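Local coordinates for lipolytic protein G-D-S-L family (Veillonella parvula DSM 2008, PDB 4RW0) that probably hydrolyses ester bonds of lipid or other acyl substrates, at residues 6-11 with 36-41; 70-75 with 103-108; 143-148 with 172-177. All coordinates share one frame; numbering follows the deposited sequence.

Contact 1: 6-11 with 36-41. With NA (sodium ion), chain D.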
ATOM      1  N   ILE A   6       6.021  -9.909  -7.787  1.00 18.82           N
ATOM      2  CA  ILE A   6       5.629  -8.710  -7.137  1.00 18.92           C
ATOM      3  C   ILE A   6       5.909  -8.794  -5.643  1.00 19.68           C
ATOM      4  O   ILE A   6       5.406  -9.712  -4.943  1.00 19.43           O
ATOM      5  CB  ILE A   6       4.156  -8.386  -7.392  1.00 21.14           C
ATOM      6  CG1 ILE A   6       3.953  -8.323  -8.907  1.00 24.45           C
ATOM      7  CG2 ILE A   6       3.776  -7.107  -6.683  1.00 21.68           C
ATOM      8  CD1 ILE A   6       2.634  -7.686  -9.337  1.00 27.99           C
ATOM      9  N   ILE A   7       6.752  -7.879  -5.173  1.00 20.62           N
ATOM     10  CA  ILE A   7       7.248  -7.803  -3.774  1.00 21.41           C
ATOM     11  C   ILE A   7       6.446  -6.666  -3.123  1.00 19.45           C
ATOM     12  O   ILE A   7       6.432  -5.563  -3.660  1.00 21.09           O
ATOM     13  CB  ILE A   7       8.749  -7.402  -3.754  1.00 22.72           C
ATOM     14  CG1 ILE A   7       9.581  -8.407  -4.463  1.00 28.04           C
ATOM     15  CG2 ILE A   7       9.256  -7.341  -2.337  1.00 27.16           C
ATOM     16  CD1 ILE A   7       9.454  -9.826  -3.897  1.00 29.21           C
ATOM     17  N   CYS A   8       5.736  -6.936  -2.018  1.00 17.11           N
ATOM     18  CA  CYS A   8       4.913  -5.954  -1.348  1.00 17.41           C
ATOM     19  C   CYS A   8       5.433  -5.552   0.017  1.00 18.54           C
ATOM     20  O   CYS A   8       5.591  -6.405   0.929  1.00 19.74           O
ATOM     21  CB  CYS A   8       3.437  -6.443  -1.191  1.00 19.81           C
ATOM     22  SG  CYS A   8       2.791  -7.094  -2.779  1.00 23.63           S
ATOM     23  N   PHE A   9       5.624  -4.245   0.202  1.00 18.57           N
ATOM     24  CA  PHE A   9       6.020  -3.665   1.489  1.00 17.46           C
ATOM     25  C   PHE A   9       4.970  -2.717   1.999  1.00 22.07           C
ATOM     26  O   PHE A   9       4.255  -2.044   1.198  1.00 20.98           O
ATOM     27  CB  PHE A   9       7.297  -2.826   1.293  1.00 18.02           C
ATOM     28  CG  PHE A   9       8.513  -3.625   0.896  1.00 17.22           C
ATOM     29  CD1 PHE A   9       9.241  -4.287   1.808  1.00 17.98           C
ATOM     30  CD2 PHE A   9       8.880  -3.742  -0.422  1.00 17.53           C
ATOM     31  CE1 PHE A   9      10.362  -5.051   1.446  1.00 17.02           C
ATOM     32  CE2 PHE A   9      10.006  -4.433  -0.794  1.00 19.26           C
ATOM     33  CZ  PHE A   9      10.743  -5.116   0.142  1.00 17.98           C
ATOM     34  N   GLY A  10       4.908  -2.634   3.331  1.00 20.09           N
ATOM     35  CA  GLY A  10       4.014  -1.748   4.045  1.00 21.38           C
ATOM     36  C   GLY A  10       3.762  -2.151   5.482  1.00 21.63           C
ATOM     37  O   GLY A  10       4.560  -2.849   6.080  1.00 21.08           O
ATOM     38  N   ASP A  11       2.640  -1.693   6.033  1.00 19.96           N
ATOM     39  CA  ASP A  11       2.351  -1.899   7.380  1.00 20.28           C
ATOM     40  C   ASP A  11       1.257  -3.023   7.554  1.00 18.92           C
ATOM     41  O   ASP A  11       1.142  -3.926   6.756  1.00 19.50           O
ATOM     42  CB  ASP A  11       2.007  -0.581   8.018  1.00 20.90           C
ATOM     43  CG  ASP A  11       0.720   0.055   7.410  1.00 26.12           C
ATOM     44  OD1 ASP A  11      -0.090  -0.667   6.712  1.00 26.66           O
ATOM     45  OD2 ASP A  11       0.626   1.314   7.512  1.00 27.68           O
ATOM     46  N   VAL A  36       1.454 -14.544 -11.675  1.00 30.37           N
ATOM     47  CA  VAL A  36       2.041 -13.466 -10.877  1.00 30.70           C
ATOM     48  C   VAL A  36       2.080 -13.998  -9.431  1.00 28.14           C
ATOM     49  O   VAL A  36       1.020 -14.515  -8.901  1.00 26.06           O
ATOM     50  CB  VAL A  36       1.260 -12.180 -11.010  1.00 31.64           C
ATOM     51  CG1 VAL A  36       1.862 -11.103 -10.145  1.00 32.14           C
ATOM     52  CG2 VAL A  36       1.191 -11.730 -12.467  1.00 33.28           C
ATOM     53  N   ASN A  37       3.318 -14.013  -8.858  1.00 26.43           N
ATOM     54  CA  ASN A  37       3.536 -14.439  -7.477  1.00 26.38           C
ATOM     55  C   ASN A  37       3.849 -13.279  -6.588  1.00 23.36           C
ATOM     56  O   ASN A  37       4.748 -12.480  -6.884  1.00 22.54           O
ATOM     57  CB  ASN A  37       4.662 -15.482  -7.394  1.00 30.82           C
ATOM     58  CG  ASN A  37       4.343 -16.758  -8.214  1.00 37.59           C
ATOM     59  OD1 ASN A  37       5.198 -17.262  -8.937  1.00 47.11           O
ATOM     60  ND2 ASN A  37       3.107 -17.234  -8.146  1.00 36.89           N
ATOM     61  N   PHE A  38       3.078 -13.139  -5.523  1.00 22.16           N
ATOM     62  CA  PHE A  38       3.170 -11.996  -4.602  1.00 20.71           C
ATOM     63  C   PHE A  38       3.901 -12.519  -3.347  1.00 23.76           C
ATOM     64  O   PHE A  38       3.543 -13.573  -2.793  1.00 23.28           O
ATOM     65  CB  PHE A  38       1.806 -11.448  -4.192  1.00 19.94           C
ATOM     66  CG  PHE A  38       1.023 -10.799  -5.323  1.00 21.09           C
ATOM     67  CD1 PHE A  38       0.391 -11.595  -6.271  1.00 21.22           C
ATOM     68  CD2 PHE A  38       0.949  -9.447  -5.441  1.00 19.79           C
ATOM     69  CE1 PHE A  38      -0.338 -11.029  -7.296  1.00 22.88           C
ATOM     70  CE2 PHE A  38       0.242  -8.874  -6.469  1.00 21.47           C
ATOM     71  CZ  PHE A  38      -0.424  -9.661  -7.382  1.00 20.20           C
ATOM     72  N   THR A  39       4.898 -11.765  -2.880  1.00 22.62           N
ATOM     73  CA  THR A  39       5.483 -11.999  -1.580  1.00 19.94           C
ATOM     74  C   THR A  39       5.196 -10.812  -0.685  1.00 18.47           C
ATOM     75  O   THR A  39       5.493  -9.657  -1.026  1.00 20.80           O
ATOM     76  CB  THR A  39       6.994 -12.270  -1.690  1.00 19.80           C
ATOM     77  OG1 THR A  39       7.194 -13.295  -2.622  1.00 22.04           O
ATOM     78  CG2 THR A  39       7.552 -12.665  -0.341  1.00 20.30           C
ATOM     79  N   ASN A  40       4.631 -11.082   0.494  1.00 18.06           N
ATOM     80  CA  ASN A  40       4.251 -10.044   1.425  1.00 18.57           C
ATOM     81  C   ASN A  40       5.319  -9.759   2.478  1.00 19.68           C
ATOM     82  O   ASN A  40       5.547 -10.562   3.309  1.00 18.76           O
ATOM     83  CB  ASN A  40       2.971 -10.428   2.114  1.00 18.62           C
ATOM     84  CG  ASN A  40       2.170  -9.240   2.608  1.00 19.35           C
ATOM     85  OD1 ASN A  40       2.713  -8.219   3.033  1.00 21.53           O
ATOM     86  ND2 ASN A  40       0.799  -9.402   2.601  1.00 20.53           N
ATOM     87  N   TYR A  41       5.925  -8.589   2.423  1.00 20.37           N
ATOM     88  CA  TYR A  41       6.900  -8.102   3.428  1.00 20.00           C
ATOM     89  C   TYR A  41       6.285  -7.111   4.385  1.00 20.36           C
ATOM     90  O   TYR A  41       6.956  -6.422   5.168  1.00 20.18           O
ATOM     91  CB  TYR A  41       8.116  -7.501   2.704  1.00 19.35           C
ATOM     92  CG  TYR A  41       9.012  -8.453   2.044  1.00 18.84           C
ATOM     93  CD1 TYR A  41       8.699  -9.000   0.826  1.00 19.74           C
ATOM     94  CD2 TYR A  41      10.248  -8.812   2.620  1.00 20.34           C
ATOM     95  CE1 TYR A  41       9.538  -9.907   0.210  1.00 18.76           C
ATOM     96  CE2 TYR A  41      11.122  -9.729   1.997  1.00 18.68           C
ATOM     97  CZ  TYR A  41      10.768 -10.254   0.793  1.00 20.34           C
ATOM     98  OH  TYR A  41      11.493 -11.192   0.142  1.00 18.96           O
TER
HETATM   99 NA    NA D 502      -0.471 -16.196  -8.277  1.00 19.91          NA
HETATM  100  O   HOH W   1       7.297  -3.576   5.226  1.00 22.32           O
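Val36 meets Ile6 where edge strand 36-40 joins strand 4-10 in the parallel sheet of the SGNH-hydrolase alpha/beta fold; Val36 CG1 lies 3.6 Å from Ile6 CD1. The carbonyl O of Val36 also binds the sodium ion, with those of Asp30 and Ile33. Asn37 gives its backbone O to Ile6 N, 3.0 Å away in a nearly linear bond (177°). Phe38 lies alongside Ile6, pointing the same way, with CD2 3.9 Å from Ile6 CG2. The sulfur of Cys8 comes to the ring edge of Phe38, and Val26 and Cys29 of helix 25-32 touch the same ring. Thr39 bonds through both its backbone N and its backbone O, N to Ile6 O and O to Cys8 N (2.9 Å). The Asn40 amide is held by residues outside the pair, OD1 accepting from Gly42 N and ND2 reaching Thr14 O and Glu27 OE2. Tyr41 N donates to Cys8 O at 2.7 Å. With CG beside its own backbone N (chi1 -72°), Tyr41 runs its side chain beside that of Phe9; the two rings meet obliquely, planes 35° apart. Ile7 CG2 reaches the same tyrosine ring, 3.6 Å from Tyr41 CD1. Past this last bond, one water accepts from Gly10 N and donates to Tyr41 O at 2.9 Å.

Contact 2: 70-75 with 103-108; sequences IFLMCG and GMVIIG
Phe71 and Gly108 meet at the tight end of two neighbouring parallel strands in the middle of the SGNH-hydrolase sheet, joined through helix 85-100 by a beta-alpha-beta crossover. The Phe71 ring leans across the neighbouring strand, CE1 3.7 Å from Gly108 CA; this closeness depends on Gly108 having no side chain. Phe71 reaches there because its CG stands opposite the backbone N (chi1 168°), and on the way CD1 passes 3.7 Å from Ile106 O. That carbonyl is already used, accepting Leu72 N at 3.0 Å. The selenomethionine Met73 closes on Gly108 too, its CG 3.4 Å from Gly108 O. Trp25 meets the Phe71 ring edge-to-face, so replacing the phenylalanine with an alanine would probably open a gap beside Gly108 and leave Trp25 without this edge-to-face partner. On the sheet face of Ile70 and Leu72 the fit is less close: the side chains of Leu72 and Val105 cross, with Leu72 CD1 4.1 Å from Val105 CG1, and helices 48-59 and 85-100 pack over them. The other end, at Gly103 and Met104, opens to solvent. There buried Ile70 is still held, its N bonding to Met104 O from well above the carbonyl plane (37°) and its CD1 3.6 Å from Gly103 N, while exposed Met104, a selenomethionine, has its CB directed away from the strand of Ile70. Back at the tight end, a water accepts from Cys74 N and donates to Gly108 O at 3.0 Å.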
ATOM      1  N   ILE A  70       7.506  -3.801  -7.499  1.00 19.28           N
ATOM      2  CA  ILE A  70       7.613  -3.579  -6.071  1.00 19.50           C
ATOM      3  C   ILE A  70       6.476  -2.665  -5.664  1.00 20.18           C
ATOM      4  O   ILE A  70       6.417  -1.492  -6.045  1.00 21.46           O
ATOM      5  CB  ILE A  70       8.951  -2.989  -5.670  1.00 21.23           C
ATOM      6  CG1 ILE A  70      10.056  -3.876  -6.147  1.00 22.15           C
ATOM      7  CG2 ILE A  70       9.049  -2.745  -4.166  1.00 21.45           C
ATOM      8  CD1 ILE A  70      11.390  -3.250  -6.149  1.00 24.46           C
ATOM      9  N   PHE A  71       5.563  -3.202  -4.854  1.00 17.72           N
ATOM     10  CA  PHE A  71       4.480  -2.401  -4.324  1.00 17.98           C
ATOM     11  C   PHE A  71       4.864  -1.790  -2.965  1.00 16.55           C
ATOM     12  O   PHE A  71       5.426  -2.487  -2.167  1.00 20.61           O
ATOM     13  CB  PHE A  71       3.232  -3.309  -4.154  1.00 18.76           C
ATOM     14  CG  PHE A  71       2.119  -2.636  -3.341  1.00 20.54           C
ATOM     15  CD1 PHE A  71       1.184  -1.819  -3.984  1.00 19.57           C
ATOM     16  CD2 PHE A  71       2.096  -2.686  -1.971  1.00 20.44           C
ATOM     17  CE1 PHE A  71       0.210  -1.183  -3.285  1.00 18.42           C
ATOM     18  CE2 PHE A  71       1.093  -2.010  -1.253  1.00 19.78           C
ATOM     19  CZ  PHE A  71       0.170  -1.234  -1.935  1.00 19.72           C
ATOM     20  N   LEU A  72       4.589  -0.521  -2.710  1.00 17.53           N
ATOM     21  CA  LEU A  72       4.876   0.143  -1.466  1.00 21.42           C
ATOM     22  C   LEU A  72       3.626   0.922  -1.011  1.00 21.15           C
ATOM     23  O   LEU A  72       2.983   1.643  -1.775  1.00 22.08           O
ATOM     24  CB  LEU A  72       5.931   1.252  -1.647  1.00 25.33           C
ATOM     25  CG  LEU A  72       7.161   0.861  -2.359  1.00 31.54           C
ATOM     26  CD1 LEU A  72       8.038   2.078  -2.549  1.00 30.18           C
ATOM     27  CD2 LEU A  72       7.820  -0.179  -1.475  1.00 33.29           C
HETATM   28  N   MSE A  73       3.380   0.874   0.263  1.00 20.30           N
HETATM   29  CA  MSE A  73       2.338   1.713   0.861  1.00 19.57           C
HETATM   30  C   MSE A  73       2.553   1.828   2.341  1.00 20.68           C
HETATM   31  O   MSE A  73       2.659   0.784   3.054  1.00 20.49           O
HETATM   32  CB  MSE A  73       0.941   1.083   0.547  1.00 20.86           C
HETATM   33  CG  MSE A  73      -0.099   1.898   1.243  1.00 21.80           C
HETATM   34 SE   MSE A  73      -1.953   1.229   0.777  1.00 24.75          SE
HETATM   35  CE  MSE A  73      -1.965  -0.609   1.564  1.00 22.19           C
ATOM     36  N   CYS A  74       2.594   3.048   2.902  1.00 21.13           N
ATOM     37  CA  CYS A  74       2.828   3.187   4.337  1.00 23.55           C
ATOM     38  C   CYS A  74       2.497   4.612   4.815  1.00 25.36           C
ATOM     39  O   CYS A  74       2.221   5.489   4.021  1.00 24.77           O
ATOM     40  CB  CYS A  74       4.303   2.857   4.637  1.00 27.70           C
ATOM     41  SG  CYS A  74       4.585   2.132   6.261  1.00 32.25           S
ATOM     42  N   GLY A  75       2.517   4.831   6.112  1.00 24.81           N
ATOM     43  CA  GLY A  75       2.407   6.181   6.662  1.00 25.38           C
ATOM     44  C   GLY A  75       1.345   6.370   7.670  1.00 27.10           C
ATOM     45  O   GLY A  75       1.435   7.260   8.519  1.00 29.27           O
ATOM     46  N   GLY A 103      13.404  -2.664  -9.130  1.00 27.65           N
ATOM     47  CA  GLY A 103      12.215  -3.033  -9.861  1.00 29.46           C
ATOM     48  C   GLY A 103      11.365  -1.802 -10.206  1.00 25.67           C
ATOM     49  O   GLY A 103      11.698  -0.679  -9.889  1.00 27.73           O
HETATM   50  N   MSE A 104      10.259  -2.059 -10.852  1.00 24.86           N
HETATM   51  CA  MSE A 104       9.264  -1.007 -11.216  1.00 25.54           C
HETATM   52  C   MSE A 104       8.276  -0.901 -10.079  1.00 25.80           C
HETATM   53  O   MSE A 104       7.636  -1.900  -9.688  1.00 24.61           O
HETATM   54  CB  MSE A 104       8.593  -1.500 -12.506  1.00 25.76           C
HETATM   55  CG  MSE A 104       9.559  -1.478 -13.725  1.00 31.13           C
HETATM   56 SE   MSE A 104       8.684  -2.264 -15.268  0.54 27.85          SE
HETATM   57  CE  MSE A 104       9.070  -4.154 -14.932  1.00 39.21           C
ATOM     58  N   VAL A 105       8.120   0.299  -9.554  1.00 24.78           N
ATOM     59  CA  VAL A 105       7.405   0.548  -8.349  1.00 25.62           C
ATOM     60  C   VAL A 105       5.922   0.776  -8.660  1.00 29.00           C
ATOM     61  O   VAL A 105       5.564   1.332  -9.694  1.00 26.44           O
ATOM     62  CB  VAL A 105       7.957   1.783  -7.655  1.00 27.64           C
ATOM     63  CG1 VAL A 105       7.096   2.240  -6.525  1.00 30.44           C
ATOM     64  CG2 VAL A 105       9.362   1.507  -7.102  1.00 31.79           C
ATOM     65  N   ILE A 106       5.097   0.300  -7.756  1.00 22.62           N
ATOM     66  CA  ILE A 106       3.645   0.604  -7.720  1.00 24.16           C
ATOM     67  C   ILE A 106       3.335   1.165  -6.376  1.00 23.17           C
ATOM     68  O   ILE A 106       3.699   0.583  -5.350  1.00 22.25           O
ATOM     69  CB  ILE A 106       2.818  -0.660  -7.979  1.00 24.89           C
ATOM     70  CG1 ILE A 106       3.192  -1.266  -9.309  1.00 24.38           C
ATOM     71  CG2 ILE A 106       1.340  -0.307  -7.909  1.00 23.25           C
ATOM     72  CD1 ILE A 106       2.758  -2.701  -9.475  1.00 26.43           C
ATOM     73  N   ILE A 107       2.667   2.311  -6.363  1.00 21.97           N
ATOM     74  CA  ILE A 107       2.355   3.004  -5.161  1.00 23.42           C
ATOM     75  C   ILE A 107       0.893   2.792  -4.730  1.00 26.47           C
ATOM     76  O   ILE A 107      -0.003   2.910  -5.565  1.00 26.33           O
ATOM     77  CB  ILE A 107       2.560   4.543  -5.367  1.00 28.35           C
ATOM     78  CG1 ILE A 107       4.011   4.850  -5.685  1.00 31.69           C
ATOM     79  CG2 ILE A 107       2.211   5.315  -4.123  1.00 31.40           C
ATOM     80  CD1 ILE A 107       4.234   6.285  -6.119  1.00 37.09           C
ATOM     81  N   GLY A 108       0.667   2.481  -3.451  1.00 22.71           N
ATOM     82  CA  GLY A 108      -0.687   2.382  -2.919  1.00 23.27           C
ATOM     83  C   GLY A 108      -0.990   3.597  -2.112  1.00 22.78           C
ATOM     84  O   GLY A 108      -0.128   4.089  -1.394  1.00 21.86           O
TER
HETATM   85  O   HOH W   2       1.655   5.065   0.747  1.00 25.04           O

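Contact 3: 143-148 with 172-177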
ATOM      1  N   ILE A 143      -2.325   2.703  -7.077  1.00 28.68           N
ATOM      2  CA  ILE A 143      -3.561   2.062  -6.641  1.00 26.50           C
ATOM      3  C   ILE A 143      -4.255   2.888  -5.559  1.00 26.25           C
ATOM      4  O   ILE A 143      -3.774   2.994  -4.420  1.00 26.71           O
ATOM      5  CB  ILE A 143      -3.328   0.597  -6.142  1.00 25.67           C
ATOM      6  CG1 ILE A 143      -2.534  -0.230  -7.150  1.00 24.41           C
ATOM      7  CG2 ILE A 143      -4.686  -0.050  -5.768  1.00 25.40           C
ATOM      8  CD1 ILE A 143      -2.051  -1.587  -6.612  1.00 24.76           C
ATOM      9  N   ASP A 144      -5.402   3.476  -5.901  1.00 26.07           N
ATOM     10  CA  ASP A 144      -6.104   4.425  -5.010  1.00 26.78           C
ATOM     11  C   ASP A 144      -7.033   3.681  -4.094  1.00 26.45           C
ATOM     12  O   ASP A 144      -8.277   3.693  -4.295  1.00 25.67           O
ATOM     13  CB  ASP A 144      -6.896   5.490  -5.818  1.00 29.24           C
ATOM     14  CG  ASP A 144      -7.535   6.567  -4.930  1.00 31.06           C
ATOM     15  OD1 ASP A 144      -7.371   6.621  -3.688  1.00 28.87           O
ATOM     16  OD2 ASP A 144      -8.255   7.412  -5.479  1.00 37.08           O
ATOM     17  N   PHE A 145      -6.474   3.039  -3.058  1.00 21.56           N
ATOM     18  CA  PHE A 145      -7.319   2.347  -2.103  1.00 21.81           C
ATOM     19  C   PHE A 145      -8.192   3.291  -1.316  1.00 22.57           C
ATOM     20  O   PHE A 145      -9.296   2.926  -0.861  1.00 19.80           O
ATOM     21  CB  PHE A 145      -6.470   1.540  -1.141  1.00 20.83           C
ATOM     22  CG  PHE A 145      -5.677   0.416  -1.774  1.00 20.88           C
ATOM     23  CD1 PHE A 145      -6.306  -0.740  -2.261  1.00 20.56           C
ATOM     24  CD2 PHE A 145      -4.279   0.468  -1.811  1.00 24.97           C
ATOM     25  CE1 PHE A 145      -5.575  -1.790  -2.761  1.00 22.28           C
ATOM     26  CE2 PHE A 145      -3.548  -0.587  -2.315  1.00 23.54           C
ATOM     27  CZ  PHE A 145      -4.195  -1.731  -2.801  1.00 22.39           C
ATOM     28  N   TYR A 146      -7.678   4.500  -1.079  1.00 22.23           N
ATOM     29  CA  TYR A 146      -8.357   5.454  -0.244  1.00 20.86           C
ATOM     30  C   TYR A 146      -9.806   5.668  -0.774  1.00 21.59           C
ATOM     31  O   TYR A 146     -10.772   5.580  -0.005  1.00 24.73           O
ATOM     32  CB  TYR A 146      -7.649   6.847  -0.246  1.00 22.68           C
ATOM     33  CG  TYR A 146      -8.365   7.875   0.620  1.00 24.51           C
ATOM     34  CD1 TYR A 146      -9.452   8.602   0.151  1.00 25.80           C
ATOM     35  CD2 TYR A 146      -7.971   8.095   1.915  1.00 23.93           C
ATOM     36  CE1 TYR A 146     -10.144   9.490   0.966  1.00 25.83           C
ATOM     37  CE2 TYR A 146      -8.650   8.956   2.721  1.00 25.31           C
ATOM     38  CZ  TYR A 146      -9.733   9.676   2.237  1.00 26.26           C
ATOM     39  OH  TYR A 146     -10.364  10.522   3.151  1.00 29.14           O
ATOM     40  N   THR A 147      -9.914   5.900  -2.069  1.00 24.38           N
ATOM     41  CA  THR A 147     -11.202   6.221  -2.688  1.00 28.82           C
ATOM     42  C   THR A 147     -12.162   5.036  -2.658  1.00 29.36           C
ATOM     43  O   THR A 147     -13.352   5.166  -2.354  1.00 27.83           O
ATOM     44  CB  THR A 147     -11.000   6.730  -4.098  1.00 29.11           C
ATOM     45  OG1 THR A 147     -10.205   7.901  -4.033  1.00 28.30           O
ATOM     46  CG2 THR A 147     -12.361   7.157  -4.734  1.00 34.98           C
ATOM     47  N   THR A 148     -11.626   3.855  -2.892  1.00 26.31           N
ATOM     48  CA  THR A 148     -12.401   2.637  -2.822  1.00 24.94           C
ATOM     49  C   THR A 148     -13.129   2.429  -1.531  1.00 22.48           C
ATOM     50  O   THR A 148     -14.329   2.174  -1.521  1.00 24.34           O
ATOM     51  CB  THR A 148     -11.462   1.413  -3.123  1.00 26.24           C
ATOM     52  OG1 THR A 148     -10.871   1.577  -4.393  1.00 25.18           O
ATOM     53  CG2 THR A 148     -12.228   0.174  -3.135  1.00 28.97           C
ATOM     54  N   ARG A 172     -11.581  -7.310   0.410  1.00 16.21           N
ATOM     55  CA  ARG A 172     -11.988  -7.763  -0.918  1.00 16.67           C
ATOM     56  C   ARG A 172     -12.054  -6.585  -1.896  1.00 18.01           C
ATOM     57  O   ARG A 172     -11.521  -6.677  -3.021  1.00 18.77           O
ATOM     58  CB  ARG A 172     -13.327  -8.499  -0.897  1.00 17.48           C
ATOM     59  CG  ARG A 172     -13.324  -9.789  -0.144  1.00 18.91           C
ATOM     60  CD  ARG A 172     -14.562 -10.628  -0.507  1.00 21.32           C
ATOM     61  NE  ARG A 172     -15.794  -9.973  -0.073  1.00 20.74           N
ATOM     62  CZ  ARG A 172     -16.324 -10.025   1.125  1.00 20.89           C
ATOM     63  NH1 ARG A 172     -15.821 -10.793   2.090  1.00 19.74           N
ATOM     64  NH2 ARG A 172     -17.471  -9.386   1.354  1.00 20.90           N
ATOM     65  N   LEU A 173     -12.669  -5.469  -1.472  1.00 18.87           N
ATOM     66  CA  LEU A 173     -12.796  -4.312  -2.344  1.00 18.93           C
ATOM     67  C   LEU A 173     -11.415  -3.750  -2.737  1.00 20.40           C
ATOM     68  O   LEU A 173     -11.188  -3.353  -3.867  1.00 19.17           O
ATOM     69  CB  LEU A 173     -13.640  -3.228  -1.691  1.00 20.83           C
ATOM     70  CG  LEU A 173     -15.136  -3.603  -1.481  1.00 24.33           C
ATOM     71  CD1 LEU A 173     -15.928  -2.513  -0.754  1.00 25.86           C
ATOM     72  CD2 LEU A 173     -15.818  -3.925  -2.789  1.00 24.30           C
HETATM   73  N   MSE A 174     -10.477  -3.786  -1.799  1.00 18.91           N
HETATM   74  CA  MSE A 174      -9.096  -3.325  -2.087  1.00 18.49           C
HETATM   75  C   MSE A 174      -8.474  -4.231  -3.080  1.00 17.57           C
HETATM   76  O   MSE A 174      -7.873  -3.777  -3.991  1.00 20.09           O
HETATM   77  CB  MSE A 174      -8.301  -3.258  -0.765  1.00 18.33           C
HETATM   78  CG  MSE A 174      -8.639  -2.122   0.152  1.00 20.17           C
HETATM   79 SE   MSE A 174      -7.559  -2.229   1.816  1.00 21.73          SE
HETATM   80  CE  MSE A 174      -5.762  -1.723   1.138  1.00 23.38           C
ATOM     81  N   ALA A 175      -8.670  -5.539  -2.945  1.00 18.46           N
ATOM     82  CA  ALA A 175      -8.085  -6.519  -3.882  1.00 20.91           C
ATOM     83  C   ALA A 175      -8.581  -6.268  -5.302  1.00 21.95           C
ATOM     84  O   ALA A 175      -7.805  -6.267  -6.227  1.00 19.61           O
ATOM     85  CB  ALA A 175      -8.461  -7.959  -3.455  1.00 19.67           C
ATOM     86  N   TYR A 176      -9.874  -6.044  -5.446  1.00 21.52           N
ATOM     87  CA  TYR A 176     -10.453  -5.715  -6.780  1.00 20.76           C
ATOM     88  C   TYR A 176      -9.843  -4.481  -7.361  1.00 21.38           C
ATOM     89  O   TYR A 176      -9.439  -4.456  -8.547  1.00 24.56           O
ATOM     90  CB  TYR A 176     -11.989  -5.616  -6.757  1.00 21.39           C
ATOM     91  CG  TYR A 176     -12.678  -6.739  -6.067  1.00 21.52           C
ATOM     92  CD1 TYR A 176     -12.186  -8.014  -6.111  1.00 25.12           C
ATOM     93  CD2 TYR A 176     -13.883  -6.546  -5.437  1.00 25.03           C
ATOM     94  CE1 TYR A 176     -12.822  -9.071  -5.473  1.00 22.67           C
ATOM     95  CE2 TYR A 176     -14.546  -7.585  -4.825  1.00 23.42           C
ATOM     96  CZ  TYR A 176     -13.995  -8.830  -4.830  1.00 26.15           C
ATOM     97  OH  TYR A 176     -14.643  -9.877  -4.198  1.00 29.32           O
ATOM     98  N   LYS A 177      -9.697  -3.473  -6.539  1.00 19.62           N
ATOM     99  CA  LYS A 177      -9.107  -2.240  -7.031  1.00 21.55           C
ATOM    100  C   LYS A 177      -7.630  -2.450  -7.405  1.00 23.24           C
ATOM    101  O   LYS A 177      -7.210  -1.962  -8.415  1.00 20.46           O
ATOM    102  CB  LYS A 177      -9.183  -1.191  -5.962  1.00 22.11           C
ATOM    103  CG  LYS A 177      -8.681   0.168  -6.379  1.00 29.06           C
ATOM    104  CD  LYS A 177      -9.525   0.756  -7.512  1.00 30.56           C
ATOM    105  CE  LYS A 177      -9.420   2.256  -7.476  1.00 39.00           C
ATOM    106  NZ  LYS A 177     -10.427   2.802  -8.419  1.00 46.28           N
TER
HETATM  107  O   HOH W   3     -12.863   1.999  -6.649  1.00 55.87           O
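The side chains of Phe145 and the selenomethionine Met174 cross at about a right angle. Met174 CE sits over one face of the ring, 3.7 Å from the Phe145 centroid and only 17° off the normal, a CH-pi contact. The bend at the end of the Met174 chain (chi3 72°) is what turns CE over the ring; SE stands further off and oblique. Ile143 CG2 lies against the opposite face, so the Phe145 ring is held between two aliphatic groups. Its edge faces the helix backbone, with Phe145 CE1 3.3 Å from Met174 O. Trp25 touches both partners, extending the apolar cluster toward helix 25-32.

Nearer the solvent, Lys177 and Thr148 cross obliquely. Bent at chi2 (63°), the lysine chain wraps past the threonine hydroxyl, Lys177 CG 3.3 Å from Thr148 OG1, and CE comes to 3.7 Å from Asp144 O. No direct hydrogen bond joins the two segments. Instead one water bridges them, accepting from Lys177 NZ at 3.1 Å and bonded to Thr148 OG1. Lys177 NZ and Asp144 OD2 are 5.9 Å apart, so any attraction between them is probably modest. The methyl branch of Thr148 turns to the other helix, CG2 4.0 Å from Leu173 CB. Asp144 is engaged locally: its OD1 accepts from Thr147 N, met from above the carboxylate plane. Here an aspartate N-cap starts the helix after the last sheet strand, and that helix start packs against the C-terminal helix in the alpha/beta/alpha fold of SGNH hydrolases.

How the contacts relate
Contacts 1 and 2 belong to one parallel sheet and share a seam: strands 4-10 and 69-73 are neighbours, with Ile7 O 2.8 Å from Phe71 N. Contact 2 is the buried centre, whereas contact 1 involves an outermost strand and is partly exposed, with an ion at its margin. Both rely on regular backbone hydrogen bonds. Contact 3, also partly exposed, has none between its segments and depends on side-chain packing and a water. It joins the sheet through Ile143, whose N lies 2.8 Å from Ile107 O, and through Phe145, which packs on Phe71 and Met73. Contacts 1 and 3 do not touch, their centres about 16 Å apart.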